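Local coordinates for conserved hypothetical protein (Sulfolobus solfataricus, PDB 2FNA) that binds ADP and magnesium and is probably an archaeal AAA+ ATPase joining a P-loop nucleotide-binding domain to a winged helix-turn-helix domain, at residues 292-297 with 310-315; 276-281 with 330-335; 52-57 with 138-143; 26-31 with 170-175. All blocks are in the same frame, centred on the assembly; numbering follows the deposited sequence.

Interaction 1: 292-297 with 310-315; sequences YLNIMR and RALELE. With EDO (1,2-ethanediol), chain J.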
# COMPACT_ATOMS: atom_id res chain seq x y z
N TYR A 292 15.52 -1.34 17.35
CA TYR A 292 14.93 -1.80 16.09
C TYR A 292 16.01 -2.18 15.04
O TYR A 292 15.92 -3.24 14.42
CB TYR A 292 13.95 -0.76 15.53
CG TYR A 292 12.59 -0.78 16.20
CD1 TYR A 292 11.75 -1.90 16.09
CD2 TYR A 292 12.11 0.31 16.93
CE1 TYR A 292 10.51 -1.94 16.69
CE2 TYR A 292 10.84 0.28 17.54
CZ TYR A 292 10.05 -0.85 17.42
OH TYR A 292 8.79 -0.91 18.00
N LEU A 293 17.02 -1.33 14.85
CA LEU A 293 18.13 -1.64 13.94
C LEU A 293 18.77 -2.97 14.33
O LEU A 293 19.11 -3.80 13.47
CB LEU A 293 19.20 -0.53 13.94
CG LEU A 293 18.87 0.69 13.07
CD1 LEU A 293 19.65 1.91 13.53
CD2 LEU A 293 19.13 0.39 11.58
N ASN A 294 18.94 -3.18 15.63
CA ASN A 294 19.56 -4.39 16.14
C ASN A 294 18.70 -5.62 15.83
O ASN A 294 19.22 -6.64 15.38
CB ASN A 294 19.76 -4.27 17.65
CG ASN A 294 20.63 -5.36 18.20
OD1 ASN A 294 20.22 -6.53 18.27
ND2 ASN A 294 21.84 -4.99 18.60
N ILE A 295 17.40 -5.51 16.08
CA ILE A 295 16.46 -6.61 15.80
C ILE A 295 16.50 -7.03 14.33
O ILE A 295 16.46 -8.22 14.03
CB ILE A 295 15.01 -6.21 16.16
CG1 ILE A 295 14.82 -6.21 17.70
CG2 ILE A 295 14.00 -7.14 15.47
CD1 ILE A 295 13.51 -5.62 18.18
N MSE A 296 16.55 -6.05 13.42
CA MSE A 296 16.47 -6.36 11.98
C MSE A 296 17.75 -7.00 11.46
O MSE A 296 17.70 -7.93 10.63
CB MSE A 296 16.16 -5.10 11.18
CG MSE A 296 14.75 -4.59 11.37
SE MSE A 296 13.36 -5.91 10.95
CE MSE A 296 13.77 -6.24 9.15
N ARG A 297 18.88 -6.50 11.92
CA ARG A 297 20.16 -7.13 11.65
C ARG A 297 20.17 -8.55 12.20
O ARG A 297 20.61 -9.48 11.53
CB ARG A 297 21.29 -6.29 12.24
CG ARG A 297 21.47 -4.96 11.52
CD ARG A 297 22.53 -4.07 12.18
NE ARG A 297 22.39 -2.68 11.73
CZ ARG A 297 23.08 -1.65 12.21
NH1 ARG A 297 23.99 -1.83 13.16
NH2 ARG A 297 22.85 -0.43 11.74
N ARG A 310 18.99 -12.06 23.01
CA ARG A 310 20.43 -12.18 23.24
C ARG A 310 21.18 -11.00 22.61
O ARG A 310 22.02 -10.36 23.26
CB ARG A 310 20.96 -13.51 22.68
CG ARG A 310 22.44 -13.71 22.84
CD ARG A 310 22.92 -15.05 22.26
NE ARG A 310 22.26 -16.21 22.88
CZ ARG A 310 21.25 -16.90 22.35
NH1 ARG A 310 20.72 -16.58 21.16
NH2 ARG A 310 20.75 -17.94 23.02
N ALA A 311 20.85 -10.72 21.35
CA ALA A 311 21.49 -9.63 20.59
C ALA A 311 21.22 -8.24 21.18
O ALA A 311 22.07 -7.36 21.11
CB ALA A 311 21.04 -9.67 19.14
N LEU A 312 20.03 -8.03 21.73
CA LEU A 312 19.70 -6.74 22.32
C LEU A 312 20.48 -6.55 23.61
O LEU A 312 21.10 -5.51 23.83
CB LEU A 312 18.20 -6.62 22.59
CG LEU A 312 17.33 -6.42 21.35
CD1 LEU A 312 15.86 -6.73 21.65
CD2 LEU A 312 17.47 -5.01 20.78
N GLU A 313 20.45 -7.58 24.45
CA GLU A 313 21.16 -7.55 25.72
C GLU A 313 22.66 -7.51 25.50
O GLU A 313 23.37 -6.83 26.24
CB GLU A 313 20.77 -8.76 26.56
CG GLU A 313 19.30 -8.72 26.96
CD GLU A 313 18.85 -9.96 27.70
OE1 GLU A 313 19.66 -10.89 27.90
OE2 GLU A 313 17.65 -9.99 28.07
N LEU A 314 23.16 -8.19 24.48
CA LEU A 314 24.59 -8.14 24.15
C LEU A 314 25.03 -6.71 23.82
O LEU A 314 26.09 -6.27 24.26
CB LEU A 314 24.92 -9.08 22.98
CG LEU A 314 26.40 -9.34 22.67
CD1 LEU A 314 27.02 -10.22 23.77
CD2 LEU A 314 26.58 -9.99 21.31
N GLU A 315 24.21 -5.99 23.05
CA GLU A 315 24.56 -4.64 22.62
C GLU A 315 24.50 -3.62 23.76
O GLU A 315 25.37 -2.74 23.85
CB GLU A 315 23.67 -4.16 21.47
CG GLU A 315 24.07 -2.80 20.94
CD GLU A 315 23.21 -2.35 19.78
OE1 GLU A 315 21.96 -2.29 19.93
OE2 GLU A 315 23.80 -2.06 18.72
C1 EDO J . 21.27 -0.30 8.40
O1 EDO J . 22.34 0.66 8.32
C2 EDO J . 21.63 -1.56 7.62
O2 EDO J . 22.03 -2.60 8.52

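Interaction 2: 276-281 with 330-335; sequences KEFENF and TQLTKH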
# COMPACT_ATOMS: atom_id res chain seq x y z
N LYS A 276 15.38 3.79 3.64
CA LYS A 276 14.62 5.02 3.76
C LYS A 276 13.23 4.74 4.35
O LYS A 276 12.73 5.48 5.20
CB LYS A 276 14.48 5.70 2.41
CG LYS A 276 13.96 7.13 2.51
CD LYS A 276 13.31 7.59 1.24
CE LYS A 276 13.05 9.07 1.29
NZ LYS A 276 12.54 9.51 2.63
N GLU A 277 12.61 3.66 3.88
CA GLU A 277 11.34 3.19 4.42
C GLU A 277 11.47 2.75 5.89
O GLU A 277 10.53 2.89 6.69
CB GLU A 277 10.82 2.04 3.56
CG GLU A 277 10.32 2.55 2.20
CD GLU A 277 9.96 1.45 1.24
OE1 GLU A 277 10.25 0.26 1.51
OE2 GLU A 277 9.39 1.79 0.18
N PHE A 278 12.62 2.22 6.27
CA PHE A 278 12.80 1.91 7.67
C PHE A 278 12.88 3.19 8.50
O PHE A 278 12.42 3.21 9.63
CB PHE A 278 14.02 1.05 7.91
CG PHE A 278 13.96 0.28 9.19
CD1 PHE A 278 12.95 -0.65 9.39
CD2 PHE A 278 14.90 0.48 10.19
CE1 PHE A 278 12.88 -1.37 10.54
CE2 PHE A 278 14.83 -0.26 11.35
CZ PHE A 278 13.80 -1.19 11.52
N GLU A 279 13.46 4.24 7.94
CA GLU A 279 13.50 5.55 8.62
C GLU A 279 12.10 6.10 8.82
O GLU A 279 11.83 6.64 9.87
CB GLU A 279 14.34 6.57 7.84
CG GLU A 279 15.82 6.31 7.91
CD GLU A 279 16.30 6.26 9.34
OE1 GLU A 279 16.03 7.24 10.07
OE2 GLU A 279 16.90 5.23 9.74
N ASN A 280 11.23 5.95 7.82
CA ASN A 280 9.81 6.27 8.00
C ASN A 280 9.18 5.48 9.14
O ASN A 280 8.44 6.04 9.95
CB ASN A 280 8.99 6.02 6.75
CG ASN A 280 9.36 6.91 5.62
OD1 ASN A 280 9.99 7.93 5.80
ND2 ASN A 280 8.94 6.53 4.43
N PHE A 281 9.46 4.18 9.20
CA PHE A 281 9.04 3.36 10.34
C PHE A 281 9.55 3.88 11.68
O PHE A 281 8.83 3.83 12.66
CB PHE A 281 9.44 1.89 10.15
CG PHE A 281 9.14 1.02 11.35
CD1 PHE A 281 7.86 0.50 11.56
CD2 PHE A 281 10.13 0.73 12.29
CE1 PHE A 281 7.58 -0.28 12.68
CE2 PHE A 281 9.85 -0.04 13.39
CZ PHE A 281 8.58 -0.55 13.60
N THR A 330 5.99 -7.05 17.68
CA THR A 330 4.60 -6.79 17.27
C THR A 330 4.49 -5.60 16.31
O THR A 330 3.72 -5.65 15.36
CB THR A 330 3.70 -6.51 18.50
OG1 THR A 330 3.61 -7.70 19.28
CG2 THR A 330 2.28 -6.06 18.08
N GLN A 331 5.22 -4.53 16.60
CA GLN A 331 5.21 -3.38 15.73
C GLN A 331 5.78 -3.74 14.34
O GLN A 331 5.19 -3.39 13.31
CB GLN A 331 5.99 -2.22 16.38
CG GLN A 331 5.26 -1.58 17.55
CD GLN A 331 3.89 -1.05 17.14
OE1 GLN A 331 3.79 -0.08 16.39
NE2 GLN A 331 2.83 -1.69 17.62
N LEU A 332 6.90 -4.45 14.33
CA LEU A 332 7.57 -4.87 13.09
C LEU A 332 6.65 -5.75 12.25
O LEU A 332 6.54 -5.59 11.01
CB LEU A 332 8.90 -5.60 13.42
CG LEU A 332 10.05 -4.68 13.88
CD1 LEU A 332 11.24 -5.46 14.40
CD2 LEU A 332 10.49 -3.78 12.73
N THR A 333 5.96 -6.67 12.93
CA THR A 333 5.00 -7.55 12.25
C THR A 333 3.79 -6.77 11.69
O THR A 333 3.34 -7.04 10.57
CB THR A 333 4.51 -8.66 13.17
OG1 THR A 333 5.63 -9.40 13.66
CG2 THR A 333 3.61 -9.61 12.46
N LYS A 334 3.28 -5.82 12.48
CA LYS A 334 2.11 -5.03 12.05
C LYS A 334 2.43 -4.17 10.84
O LYS A 334 1.56 -3.90 10.04
CB LYS A 334 1.64 -4.08 13.16
CG LYS A 334 1.09 -4.76 14.39
CD LYS A 334 -0.43 -4.81 14.40
CE LYS A 334 -0.95 -4.71 15.82
NZ LYS A 334 -2.36 -5.18 15.86
N HIS A 335 3.68 -3.71 10.76
CA HIS A 335 4.13 -2.84 9.70
C HIS A 335 4.80 -3.65 8.56
O HIS A 335 5.26 -3.09 7.56
CB HIS A 335 5.03 -1.72 10.26
CG HIS A 335 4.30 -0.72 11.11
ND1 HIS A 335 3.89 0.51 10.62
CD2 HIS A 335 3.89 -0.77 12.40
CE1 HIS A 335 3.26 1.17 11.58
NE2 HIS A 335 3.24 0.41 12.66

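Interaction 3: 52-57 with 138-143; sequences NELNLP and NVIIVL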
# COMPACT_ATOMS: atom_id res chain seq x y z
N ASN A 52 -9.51 2.24 -14.48
CA ASN A 52 -9.48 2.56 -15.93
C ASN A 52 -10.42 1.68 -16.73
O ASN A 52 -11.14 2.18 -17.58
CB ASN A 52 -8.05 2.45 -16.51
CG ASN A 52 -7.18 3.65 -16.15
OD1 ASN A 52 -7.67 4.77 -15.98
ND2 ASN A 52 -5.87 3.41 -16.03
N GLU A 53 -10.40 0.36 -16.48
CA GLU A 53 -11.28 -0.55 -17.22
C GLU A 53 -12.78 -0.40 -16.87
O GLU A 53 -13.64 -0.54 -17.74
CB GLU A 53 -10.82 -2.00 -17.06
CG GLU A 53 -9.56 -2.32 -17.85
CD GLU A 53 -9.04 -3.73 -17.66
OE1 GLU A 53 -9.74 -4.56 -17.03
OE2 GLU A 53 -7.90 -3.99 -18.12
N LEU A 54 -13.09 -0.13 -15.61
CA LEU A 54 -14.48 0.06 -15.18
C LEU A 54 -15.10 1.31 -15.77
O LEU A 54 -16.31 1.35 -15.97
CB LEU A 54 -14.60 0.13 -13.66
CG LEU A 54 -14.41 -1.19 -12.89
CD1 LEU A 54 -14.30 -0.93 -11.39
CD2 LEU A 54 -15.54 -2.16 -13.25
N ASN A 55 -14.29 2.35 -16.02
CA ASN A 55 -14.86 3.57 -16.63
C ASN A 55 -16.00 4.10 -15.75
O ASN A 55 -17.11 4.43 -16.21
CB ASN A 55 -15.35 3.26 -18.06
CG ASN A 55 -15.64 4.50 -18.88
OD1 ASN A 55 -15.02 5.53 -18.70
ND2 ASN A 55 -16.62 4.41 -19.78
N LEU A 56 -15.72 4.18 -14.47
CA LEU A 56 -16.64 4.76 -13.50
C LEU A 56 -15.97 5.98 -12.87
O LEU A 56 -14.76 5.99 -12.70
CB LEU A 56 -17.02 3.76 -12.40
CG LEU A 56 -17.99 2.62 -12.74
CD1 LEU A 56 -18.01 1.61 -11.59
CD2 LEU A 56 -19.37 3.14 -13.03
N PRO A 57 -16.78 6.98 -12.48
CA PRO A 57 -16.24 8.13 -11.78
C PRO A 57 -15.52 7.67 -10.52
O PRO A 57 -15.89 6.65 -9.92
CB PRO A 57 -17.47 8.95 -11.41
CG PRO A 57 -18.65 8.12 -11.72
CD PRO A 57 -18.25 7.02 -12.61
N ASN A 138 -22.03 3.68 -10.05
CA ASN A 138 -21.16 3.55 -8.88
C ASN A 138 -20.03 4.58 -8.95
O ASN A 138 -19.50 4.87 -10.02
CB ASN A 138 -20.52 2.15 -8.80
CG ASN A 138 -21.50 1.07 -8.38
OD1 ASN A 138 -22.58 1.35 -7.90
ND2 ASN A 138 -21.10 -0.18 -8.55
N VAL A 139 -19.69 5.16 -7.80
CA VAL A 139 -18.53 6.06 -7.70
C VAL A 139 -17.56 5.35 -6.79
O VAL A 139 -17.95 4.86 -5.74
CB VAL A 139 -18.90 7.40 -7.07
CG1 VAL A 139 -17.68 8.29 -6.94
CG2 VAL A 139 -20.04 8.09 -7.86
N ILE A 140 -16.30 5.31 -7.21
CA ILE A 140 -15.28 4.58 -6.52
C ILE A 140 -14.47 5.56 -5.72
O ILE A 140 -14.05 6.61 -6.23
CB ILE A 140 -14.40 3.81 -7.50
CG1 ILE A 140 -15.29 2.87 -8.32
CG2 ILE A 140 -13.27 3.08 -6.76
CD1 ILE A 140 -14.59 2.21 -9.44
N ILE A 141 -14.26 5.23 -4.45
CA ILE A 141 -13.45 6.02 -3.57
C ILE A 141 -12.23 5.17 -3.23
O ILE A 141 -12.35 4.12 -2.59
CB ILE A 141 -14.14 6.40 -2.26
CG1 ILE A 141 -15.53 6.97 -2.51
CG2 ILE A 141 -13.26 7.37 -1.49
CD1 ILE A 141 -15.58 8.40 -2.93
N VAL A 142 -11.08 5.63 -3.71
CA VAL A 142 -9.83 4.92 -3.51
C VAL A 142 -9.06 5.58 -2.41
O VAL A 142 -8.77 6.79 -2.47
CB VAL A 142 -8.97 4.90 -4.81
CG1 VAL A 142 -7.70 4.15 -4.60
CG2 VAL A 142 -9.76 4.31 -5.96
N LEU A 143 -8.71 4.76 -1.43
CA LEU A 143 -7.82 5.14 -0.36
C LEU A 143 -6.62 4.26 -0.49
O LEU A 143 -6.58 3.16 0.05
CB LEU A 143 -8.51 4.93 0.99
CG LEU A 143 -9.86 5.63 1.19
CD1 LEU A 143 -10.41 5.32 2.54
CD2 LEU A 143 -9.74 7.11 1.02

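Interaction 4: 26-31 with 170-175; sequences KGLRAP and RIKFIM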
# COMPACT_ATOMS: atom_id res chain seq x y z
N LYS A 26 -12.35 -5.51 -9.61
CA LYS A 26 -13.35 -4.90 -10.48
C LYS A 26 -14.80 -5.27 -10.15
O LYS A 26 -15.71 -4.53 -10.51
CB LYS A 26 -13.04 -5.27 -11.95
CG LYS A 26 -11.83 -4.53 -12.51
CD LYS A 26 -11.51 -4.97 -13.95
CE LYS A 26 -12.55 -4.51 -14.93
NZ LYS A 26 -12.50 -5.32 -16.20
N GLY A 27 -15.00 -6.43 -9.51
CA GLY A 27 -16.33 -6.88 -9.11
C GLY A 27 -16.97 -6.00 -8.05
O GLY A 27 -18.20 -5.99 -7.92
N LEU A 28 -16.15 -5.27 -7.29
CA LEU A 28 -16.65 -4.35 -6.26
C LEU A 28 -17.75 -5.08 -5.46
O LEU A 28 -18.86 -4.61 -5.31
CB LEU A 28 -17.19 -3.07 -6.91
CG LEU A 28 -16.18 -2.20 -7.70
CD1 LEU A 28 -16.88 -1.06 -8.43
CD2 LEU A 28 -15.08 -1.63 -6.84
N ARG A 29 -17.37 -6.27 -4.98
CA ARG A 29 -18.26 -7.29 -4.47
C ARG A 29 -18.84 -7.01 -3.08
O ARG A 29 -19.79 -7.67 -2.67
CB ARG A 29 -17.53 -8.63 -4.49
CG ARG A 29 -17.28 -9.14 -5.90
CD ARG A 29 -16.46 -10.42 -5.93
NE ARG A 29 -16.05 -10.73 -7.30
CZ ARG A 29 -15.35 -11.80 -7.68
NH1 ARG A 29 -14.96 -12.70 -6.78
NH2 ARG A 29 -15.05 -11.98 -8.96
N ALA A 30 -18.24 -6.07 -2.36
CA ALA A 30 -18.83 -5.50 -1.15
C ALA A 30 -18.62 -3.98 -1.23
O ALA A 30 -17.85 -3.50 -2.06
CB ALA A 30 -18.18 -6.08 0.08
N PRO A 31 -19.32 -3.21 -0.40
CA PRO A 31 -19.06 -1.76 -0.36
C PRO A 31 -17.60 -1.36 -0.10
O PRO A 31 -17.17 -0.26 -0.51
CB PRO A 31 -19.98 -1.28 0.76
CG PRO A 31 -21.12 -2.25 0.70
CD PRO A 31 -20.47 -3.58 0.44
N ARG A 170 -24.42 3.20 -4.12
CA ARG A 170 -23.57 3.55 -5.27
C ARG A 170 -22.18 4.05 -4.89
O ARG A 170 -21.48 4.57 -5.74
CB ARG A 170 -24.24 4.60 -6.17
CG ARG A 170 -25.41 4.02 -6.97
CD ARG A 170 -25.87 4.94 -8.08
NE ARG A 170 -26.45 6.18 -7.57
CZ ARG A 170 -27.64 6.28 -6.99
NH1 ARG A 170 -28.41 5.21 -6.80
NH2 ARG A 170 -28.07 7.47 -6.57
N ILE A 171 -21.79 3.90 -3.63
CA ILE A 171 -20.43 4.27 -3.19
C ILE A 171 -19.69 2.98 -2.93
O ILE A 171 -20.14 2.14 -2.13
CB ILE A 171 -20.43 5.19 -1.91
CG1 ILE A 171 -21.09 6.56 -2.15
CG2 ILE A 171 -19.01 5.39 -1.36
CD1 ILE A 171 -20.35 7.50 -3.02
N LYS A 172 -18.58 2.79 -3.67
CA LYS A 172 -17.74 1.61 -3.57
C LYS A 172 -16.31 2.00 -3.23
O LYS A 172 -15.66 2.71 -4.00
CB LYS A 172 -17.74 0.86 -4.90
CG LYS A 172 -19.09 0.50 -5.43
CD LYS A 172 -19.80 -0.48 -4.54
CE LYS A 172 -21.20 -0.84 -5.04
NZ LYS A 172 -21.87 -1.45 -3.88
N PHE A 173 -15.82 1.57 -2.06
CA PHE A 173 -14.48 1.90 -1.63
C PHE A 173 -13.49 0.85 -2.05
O PHE A 173 -13.76 -0.38 -1.99
CB PHE A 173 -14.40 1.97 -0.10
CG PHE A 173 -15.16 3.10 0.50
CD1 PHE A 173 -14.54 4.33 0.71
CD2 PHE A 173 -16.48 2.94 0.89
CE1 PHE A 173 -15.24 5.39 1.25
CE2 PHE A 173 -17.17 3.99 1.46
CZ PHE A 173 -16.55 5.21 1.64
N ILE A 174 -12.30 1.32 -2.41
CA ILE A 174 -11.17 0.44 -2.57
C ILE A 174 -10.09 0.94 -1.63
O ILE A 174 -9.62 2.08 -1.77
CB ILE A 174 -10.67 0.38 -4.05
CG1 ILE A 174 -11.75 -0.18 -4.96
CG2 ILE A 174 -9.41 -0.48 -4.16
CD1 ILE A 174 -11.43 -0.01 -6.43
N MSE A 175 -9.69 0.09 -0.70
CA MSE A 175 -8.68 0.48 0.30
C MSE A 175 -7.52 -0.49 0.23
O MSE A 175 -7.70 -1.70 0.45
CB MSE A 175 -9.26 0.45 1.72
CG MSE A 175 -10.58 1.20 1.83
SE MSE A 175 -11.29 1.44 3.63
CE MSE A 175 -12.82 2.37 3.08
O HOH W 1 -20.95 -3.88 -3.28
O HOH W 2 -15.70 -2.21 -3.22

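Interaction 1: 292-297 with 310-315
With CG swung anti to the backbone N (chi1 -168°), Asn294 holds its side-chain amide out from helix 289-299 toward helix 305-316, where Glu315, its own CG also opposite the backbone N and its chain extended beyond, reaches back from the other direction. Both helices fall in the predicted winged helix-turn-helix domain, related to the C-terminal domain of MCM proteins, and Asn294 is the central residue of the contact between them, with Leu312 and Ile295 packed next to it. The segments run at 133° to each other, their axes 9.5 Å apart at closest approach, and the backbones come nearest where Asn294 CA lies 6.6 Å from Leu312 CA. The amide is used on both of its ends. Asn294 OD1 rests on the methyl of Ala311, 3.4 Å from its CB, while Asn294 ND2 stands 3.0 Å from Glu315 OE1. Amide and carboxylate are turned 65° against each other, so this polar pair is far from coplanar. Nearer the backbone of Asn294 the contact becomes apolar: Asn294 CB meets Leu312 CD2 at 3.9 Å, and the other branch of that leucine, CD1, lies 4.1 Å from Ile295 CG1. Leu312 and Ile295 carry this layer into the domain interior, the former touching Ile325 and the latter Tyr328, both on helix 322-334. On the outer side, Leu293 CB lies against one face of the Arg297 guanidinium, toward its rim. Arg297 bonds an ethanediol molecule, probably from the crystallisation liquor, through a weak link of 3.2 Å from Arg297 NE to O2.

Interaction 2: 276-281 with 330-335
Phe281 drives one edge of its ring at the face of His335 in a T-shaped stack, the centroids 5.2 Å apart and the planes at 75°. This joins helix 259-282 to the end of helix 322-334, which by its place before the beta hairpin probably corresponds to the third helix of a winged helix-turn-helix fold. The leading atom is Phe281 CE1, 3.7 Å from His335 CG. Beside the stack, a single methyl of Leu332 serves two aromatic rings: its CD2 lies 3.9 Å from Phe281 CZ and 4.0 Å from Phe278 CE1, in the latter case at the ring edge. Both phenylalanines hold CG anti to the backbone N, with chi1 175° for Phe281, and this sends their rings out to the same leucine. Gln331 adds its CB, 4.2 Å from Phe281 CZ.

A second shell positions these groups. His335 ND1 is hydrogen-bonded to Glu179, which probably limits rotation of the imidazole, while Arg285 bonds Gln331 OE1 and also makes a cation-pi contact with Phe281. Trp337 packs edge-to-face with Phe278. The histidine is further placed by its own backbone, as His335 N donates to Gln331 O at 3.0 Å.

Interaction 3: 52-57 with 138-143
At the turn that leads from helix 43-54 into edge strand 58-62 of the ATPase sheet, Leu54, Leu56 and Pro57 meet Asn138 and the first residues of strand 139-144. The main-chain link is a nearly straight hydrogen bond from Ile140 N to Pro57 O, 3.1 Å long with an angle of 169° at the hydrogen, the donor tilted somewhat out of the carbonyl plane. The same oxygen receives a CA-H...O contact from Val139 CA at 3.5 Å. Ile140 goes on to pair with Ile59, so Pro57 supplies the opening rung of a parallel strand pair. The order of this sheet, 5-1-4-3-2, is that of the ASCE class of P-loop ATPases, to which AAA+ proteins belong, and the helix is the one following the probable Walker A loop. Asn55, the first residue beyond that helix, has a positive phi of 57°, after which the chain swings toward the sheet.

Leucine tips fill the angle between helix and strand. Leu54 CD1 meets Ile140 CD1 at 3.7 Å, the two side chains crossing at about a right angle, while Leu56 CD1 lies alongside Asn138 CB at 3.8 Å and 4.1 Å from Ile140 CD1. Asn138 O is buried with no polar partner, facing Leu56 CD2 at 3.5 Å and Pro57 CD at 3.6 Å. Cutting Leu56 back to an alanine is likely to open a gap beside Asn138 CB and Ile140 CD1 and remove the leucine branch's share of the apolar cover over this carbonyl. The proline ring also touches Val139, with Pro57 CG 4.1 Å from Val139 CG2, and helix 74-91 through Leu88 and Arg91.

Interaction 4: 26-31 with 170-175
Pro31 O accepts the backbone hydrogen bond of Phe173 N, 2.8 Å long with an angle of 168°, and also sits at the edge of the Phe173 ring, 3.6 Å from its CD2. The bond starts the parallel pairing of strands 32-37 and 171-177, which lie side by side in the ATPase sheet, and Phe173 continues it with Thr33. Two waters extend the join. One donates to Ala30 O at 2.8 Å and to Phe173 O at 2.9 Å. The other donates to Leu28 O at 3.0 Å and accepts from Lys172 NZ at 2.7 Å, a position the lysine reaches by bending at chi2 (-65°).

Lys172 CB and CG lie against Leu28, whose CD1 is 4.0 Å from Lys172 CG, while the second branch, CD2, meets Ile174 CD1 at 4.0 Å. A serine in place of Leu28 would probably leave both Ile174 CD1 and the lysine stem without their apolar neighbour. The main-chain bond and the water between the Ala30 and Phe173 carbonyls thus join the strands without calling on any side-chain atom, whereas the Leu28 packing and the lysine water bridge depend on side chains.

How the interactions relate
Interactions 3 and 4 illustrate one principle twice: each begins a parallel strand pair with a proline carbonyl. They share the ATPase sheet, their centres about 9 Å apart, and meet where Val139 N lies 2.8 Å from Arg170 O. Interaction 4 adds waters at a partly buried border; interaction 3 relies more on leucine packing. Interactions 1 and 2 join helices instead, without a clear hydrogen bond between their segments. Interaction 2 is the buried, aromatic one, whereas interaction 1 runs from buried leucine and isoleucine out to charged groups. These two touch through Ile295 and Leu332, and through Met296 and Phe278. Both lie across the chain's centre from the sheet pair.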